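Local coordinates for beta 1-3 glucanase (Clostridium beijerinckii NCIMB 8052, PDB 5H4E), which probably hydrolyses beta-1,3-glucans, acting as a glycoside hydrolase family 64 beta-1,3-glucanase domain, at residues S75-K80 with I107-A112; L271-K276 with G287-G292. One frame throughout, in Å; residues are numbered along the deposited sequence.

Overall arrangement
Interaction 1 and interaction 2 lie in separate parts of the same chain, with centres about 34 Å apart and nearest atoms about 16 Å apart, and they share no strand or helix. Residues 75-80 and 107-112 belong to the all-beta region; their contact is largely buried and is made by a serine that grips a backbone carbonyl, with a water and apolar side chains beside it. Residues 271-276 and 287-292 lie where a small antiparallel sheet meets helices. That contact is only partly buried and has no direct hydrogen bond across it, relying on isoleucine packing and one water. In both, a single water bridges the two backbones.

Interaction 1 of 2, residues S75-K80 with I107-A112; sequences SNYFCK and IKVNQA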
# COMPACT_ATOMS: atom_id res chain seq x y z
N SER A 75 -11.26 -13.25 15.39
CA SER A 75 -11.60 -12.05 16.15
C SER A 75 -12.69 -11.26 15.44
O SER A 75 -13.03 -11.53 14.28
CB SER A 75 -10.38 -11.17 16.33
OG SER A 75 -9.93 -10.69 15.07
N ASN A 76 -13.24 -10.28 16.13
CA ASN A 76 -14.28 -9.47 15.52
C ASN A 76 -14.12 -8.04 16.00
O ASN A 76 -14.78 -7.61 16.96
CB ASN A 76 -15.66 -10.02 15.83
CG ASN A 76 -16.75 -9.33 15.02
OD1 ASN A 76 -16.46 -8.49 14.17
ND2 ASN A 76 -18.00 -9.69 15.29
N TYR A 77 -13.23 -7.32 15.34
CA TYR A 77 -12.94 -5.95 15.71
C TYR A 77 -13.76 -4.98 14.88
O TYR A 77 -13.56 -3.76 14.97
CB TYR A 77 -11.45 -5.66 15.53
CG TYR A 77 -10.50 -6.50 16.37
CD1 TYR A 77 -10.86 -6.97 17.63
CD2 TYR A 77 -9.23 -6.79 15.90
CE1 TYR A 77 -9.96 -7.73 18.39
CE2 TYR A 77 -8.34 -7.51 16.64
CZ TYR A 77 -8.70 -7.99 17.88
OH TYR A 77 -7.77 -8.72 18.59
N PHE A 78 -14.68 -5.51 14.08
CA PHE A 78 -15.42 -4.70 13.10
C PHE A 78 -16.68 -4.08 13.65
O PHE A 78 -17.28 -4.59 14.60
CB PHE A 78 -15.75 -5.56 11.87
CG PHE A 78 -14.58 -5.75 10.97
CD1 PHE A 78 -14.39 -4.90 9.88
CD2 PHE A 78 -13.62 -6.71 11.24
CE1 PHE A 78 -13.28 -5.05 9.05
CE2 PHE A 78 -12.52 -6.86 10.41
CZ PHE A 78 -12.35 -6.02 9.32
N CYS A 79 -17.06 -2.96 13.03
CA CYS A 79 -18.25 -2.20 13.41
C CYS A 79 -19.03 -1.79 12.15
O CYS A 79 -18.42 -1.35 11.18
CB CYS A 79 -17.84 -0.96 14.22
SG CYS A 79 -19.20 0.17 14.68
N LYS A 80 -20.35 -1.95 12.16
CA LYS A 80 -21.17 -1.50 11.03
C LYS A 80 -21.20 0.03 10.99
O LYS A 80 -21.28 0.67 12.03
CB LYS A 80 -22.61 -2.02 11.14
CG LYS A 80 -22.78 -3.52 10.90
CD LYS A 80 -24.24 -3.96 11.07
CE LYS A 80 -24.38 -5.44 10.73
NZ LYS A 80 -25.79 -5.90 10.51
N ILE A 107 -10.27 -11.78 10.59
CA ILE A 107 -8.91 -11.52 11.03
C ILE A 107 -8.51 -12.46 12.17
O ILE A 107 -9.10 -12.42 13.25
CB ILE A 107 -8.75 -10.05 11.48
CG1 ILE A 107 -8.95 -9.11 10.28
CG2 ILE A 107 -7.41 -9.84 12.15
CD1 ILE A 107 -8.91 -7.63 10.63
N LYS A 108 -7.50 -13.29 11.92
CA LYS A 108 -6.98 -14.23 12.92
C LYS A 108 -5.88 -13.61 13.79
O LYS A 108 -4.82 -13.25 13.29
CB LYS A 108 -6.43 -15.48 12.22
CG LYS A 108 -6.02 -16.63 13.15
CD LYS A 108 -7.24 -17.35 13.70
CE LYS A 108 -6.89 -18.74 14.24
NZ LYS A 108 -8.14 -19.52 14.52
N VAL A 109 -6.12 -13.50 15.10
CA VAL A 109 -5.07 -13.03 16.01
C VAL A 109 -4.12 -14.19 16.31
O VAL A 109 -4.56 -15.33 16.44
CB VAL A 109 -5.64 -12.46 17.33
CG1 VAL A 109 -4.51 -11.90 18.21
CG2 VAL A 109 -6.68 -11.38 17.06
N ASN A 110 -2.83 -13.90 16.42
CA ASN A 110 -1.83 -14.95 16.56
C ASN A 110 -0.64 -14.55 17.43
O ASN A 110 -0.75 -13.68 18.29
CB ASN A 110 -1.33 -15.37 15.18
CG ASN A 110 -0.78 -14.21 14.36
OD1 ASN A 110 -0.18 -13.28 14.91
ND2 ASN A 110 -0.97 -14.26 13.05
N GLN A 111 0.49 -15.22 17.19
CA GLN A 111 1.81 -14.83 17.68
C GLN A 111 2.82 -14.89 16.52
O GLN A 111 2.98 -15.93 15.87
CB GLN A 111 2.28 -15.73 18.84
CG GLN A 111 3.80 -15.63 19.06
CD GLN A 111 4.36 -16.57 20.12
OE1 GLN A 111 3.85 -16.65 21.24
NE2 GLN A 111 5.44 -17.28 19.77
N ALA A 112 3.49 -13.76 16.25
CA ALA A 112 4.58 -13.75 15.27
C ALA A 112 5.83 -14.46 15.82
O ALA A 112 5.99 -14.62 17.03
CB ALA A 112 4.91 -12.31 14.87
O HOH W 1 -12.15 -10.49 11.93
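S75 and I107 anchor a buried loop-to-strand contact in the all-beta part of the enzyme, joining the turn that leads into strand 79-80 to I107, just ahead of strand 108-111, and to V109 within it. One serine supplies two donors to the same acceptor. S75 OG bonds to I107 O at 2.6 Å, coming in at a C=O...donor angle of 141° and tilted from the carbonyl plane, while S75 N adds a weak bond to I107 O at 3.2 Å. The hydroxyl reaches the carbonyl because OG lies between the backbone N and the carbonyl carbon (chi1 65°). A water completes the link: it donates to S75 O (2.7 Å) and accepts from I107 N (2.6 Å), so both backbone polar atoms of I107 are tied to S75.

Methyl groups and rings flank this polar centre. The CG2 branch of V109 touches S75 CB at 3.8 Å and approaches Y77 OH to 3.3 Å, the tyrosine and valine side chains crossing at about a right angle. The Y77 hydroxyl itself is hydrogen-bonded to D56, which helps fix the ring, and S75 OG sits above one face of that ring, offset toward its rim. Beyond I107 CB, the extended arm of the isoleucine ends in CD1, which meets F78 CE2 at 3.7 Å; it comes to the phenyl ring obliquely.

Further out, the Y77 ring stacks with H42 of strand 40-43, and F78 rests on Y27 and A29 of strand 26-33. Strand 108-111 in turn pairs antiparallel with strand 117-120, where I107 packs on Y119 and V109 on I117. The contact thereby ties this two-stranded hairpin to the larger antiparallel sheet that includes strand 26-33.

Interaction 2 of 2, residues L271-K276 with G287-G292; sequences LYIHGK and GIFDGG
H274 and I288 bring the two backbones closest, 6.1 Å between their CA atoms, where the chain leaves strand 271-273 and passes the short 3-10 turn at 288-289 with no direct hydrogen bond between them. This is an edge-strand-to-turn contact: strand 271-273 is one edge of a four-stranded antiparallel sheet, and the turn, closed by D290 N to G287 O, follows helix 279-284 and precedes helix 294-309 in the chain. A water spans the gap, accepting from H274 N (2.9 Å) and donating to I288 O (2.7 Å).

I288 carries most of the packing. A chi1 of 72° tucks I288 CG1 in over its own backbone, and the two branches diverge along the passing chain: I288 CG2 presses on H274 O at 3.2 Å, and I288 CD1 lies 3.4 Å from G275 O, whose hydrogen bond is with Y234 OH of helix 227-236. At the backbone angles of G275 a side chain would collide with the preceding carbonyl, H274 O. I288 and I273 cross at about a right angle, CD1 of I288 meeting CG2 of I273 at 3.8 Å. I273 also packs on V303 of helix 294-309, while its CD1 comes to the edge of the F289 ring, 4.3 Å from CE1.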
# COMPACT_ATOMS: atom_id res chain seq x y z
N LEU A 271 28.06 3.05 -0.42
CA LEU A 271 26.64 2.82 -0.20
C LEU A 271 26.15 1.76 -1.18
O LEU A 271 26.23 1.95 -2.40
CB LEU A 271 25.86 4.12 -0.34
CG LEU A 271 26.31 5.26 0.58
CD1 LEU A 271 25.74 6.58 0.12
CD2 LEU A 271 25.89 5.00 2.03
N TYR A 272 25.66 0.64 -0.66
CA TYR A 272 25.42 -0.55 -1.47
C TYR A 272 23.97 -0.97 -1.67
O TYR A 272 23.19 -1.01 -0.73
CB TYR A 272 26.15 -1.75 -0.87
CG TYR A 272 27.64 -1.75 -1.12
CD1 TYR A 272 28.19 -2.61 -2.06
CD2 TYR A 272 28.48 -0.90 -0.43
CE1 TYR A 272 29.53 -2.62 -2.30
CE2 TYR A 272 29.84 -0.91 -0.67
CZ TYR A 272 30.35 -1.77 -1.62
OH TYR A 272 31.70 -1.78 -1.86
N ILE A 273 23.63 -1.31 -2.91
CA ILE A 273 22.59 -2.30 -3.16
C ILE A 273 23.33 -3.61 -3.39
O ILE A 273 24.10 -3.75 -4.34
CB ILE A 273 21.70 -1.97 -4.37
CG1 ILE A 273 21.10 -0.57 -4.26
CG2 ILE A 273 20.60 -3.00 -4.51
CD1 ILE A 273 20.17 -0.26 -5.40
N HIS A 274 23.14 -4.57 -2.48
CA HIS A 274 23.83 -5.85 -2.58
C HIS A 274 23.15 -6.82 -3.52
O HIS A 274 22.20 -7.50 -3.15
CB HIS A 274 23.97 -6.46 -1.18
CG HIS A 274 24.79 -5.62 -0.26
ND1 HIS A 274 26.17 -5.67 -0.23
CD2 HIS A 274 24.43 -4.68 0.65
CE1 HIS A 274 26.62 -4.81 0.66
NE2 HIS A 274 25.59 -4.19 1.21
N GLY A 275 23.63 -6.88 -4.75
CA GLY A 275 23.10 -7.82 -5.72
C GLY A 275 22.31 -7.18 -6.84
O GLY A 275 22.10 -5.96 -6.88
N LYS A 276 21.88 -8.03 -7.77
CA LYS A 276 21.06 -7.63 -8.90
C LYS A 276 19.63 -8.11 -8.66
O LYS A 276 19.41 -9.30 -8.38
CB LYS A 276 21.62 -8.20 -10.19
CG LYS A 276 20.75 -7.96 -11.40
CD LYS A 276 21.45 -8.34 -12.69
CE LYS A 276 21.63 -9.84 -12.81
NZ LYS A 276 22.33 -10.17 -14.08
N GLY A 287 13.48 -7.82 -0.54
CA GLY A 287 14.73 -8.49 -0.86
C GLY A 287 15.92 -7.54 -0.75
O GLY A 287 16.13 -6.93 0.30
N ILE A 288 16.68 -7.39 -1.84
CA ILE A 288 17.86 -6.53 -1.81
C ILE A 288 17.49 -5.06 -1.66
O ILE A 288 18.32 -4.24 -1.26
CB ILE A 288 18.75 -6.73 -3.07
CG1 ILE A 288 18.11 -6.14 -4.33
CG2 ILE A 288 19.05 -8.21 -3.28
CD1 ILE A 288 18.99 -6.31 -5.58
N PHE A 289 16.23 -4.73 -1.93
CA PHE A 289 15.74 -3.36 -1.74
C PHE A 289 15.38 -3.09 -0.27
O PHE A 289 15.01 -1.96 0.09
CB PHE A 289 14.55 -3.09 -2.66
CG PHE A 289 14.91 -3.00 -4.13
CD1 PHE A 289 15.94 -2.17 -4.55
CD2 PHE A 289 14.25 -3.77 -5.08
CE1 PHE A 289 16.29 -2.08 -5.89
CE2 PHE A 289 14.57 -3.69 -6.42
CZ PHE A 289 15.61 -2.84 -6.83
N ASP A 290 15.47 -4.12 0.57
CA ASP A 290 15.28 -3.97 2.02
C ASP A 290 16.60 -3.76 2.74
O ASP A 290 17.64 -4.24 2.29
CB ASP A 290 14.59 -5.20 2.62
CG ASP A 290 13.10 -5.25 2.32
OD1 ASP A 290 12.52 -4.17 2.08
OD2 ASP A 290 12.53 -6.37 2.35
N GLY A 291 16.54 -3.05 3.86
CA GLY A 291 17.68 -2.94 4.76
C GLY A 291 18.64 -1.81 4.41
O GLY A 291 18.45 -1.12 3.41
N GLY A 292 19.65 -1.63 5.26
CA GLY A 292 20.70 -0.66 5.01
C GLY A 292 20.57 0.58 5.87
O GLY A 292 19.57 0.75 6.56
O HOH W 2 20.92 -4.55 -0.69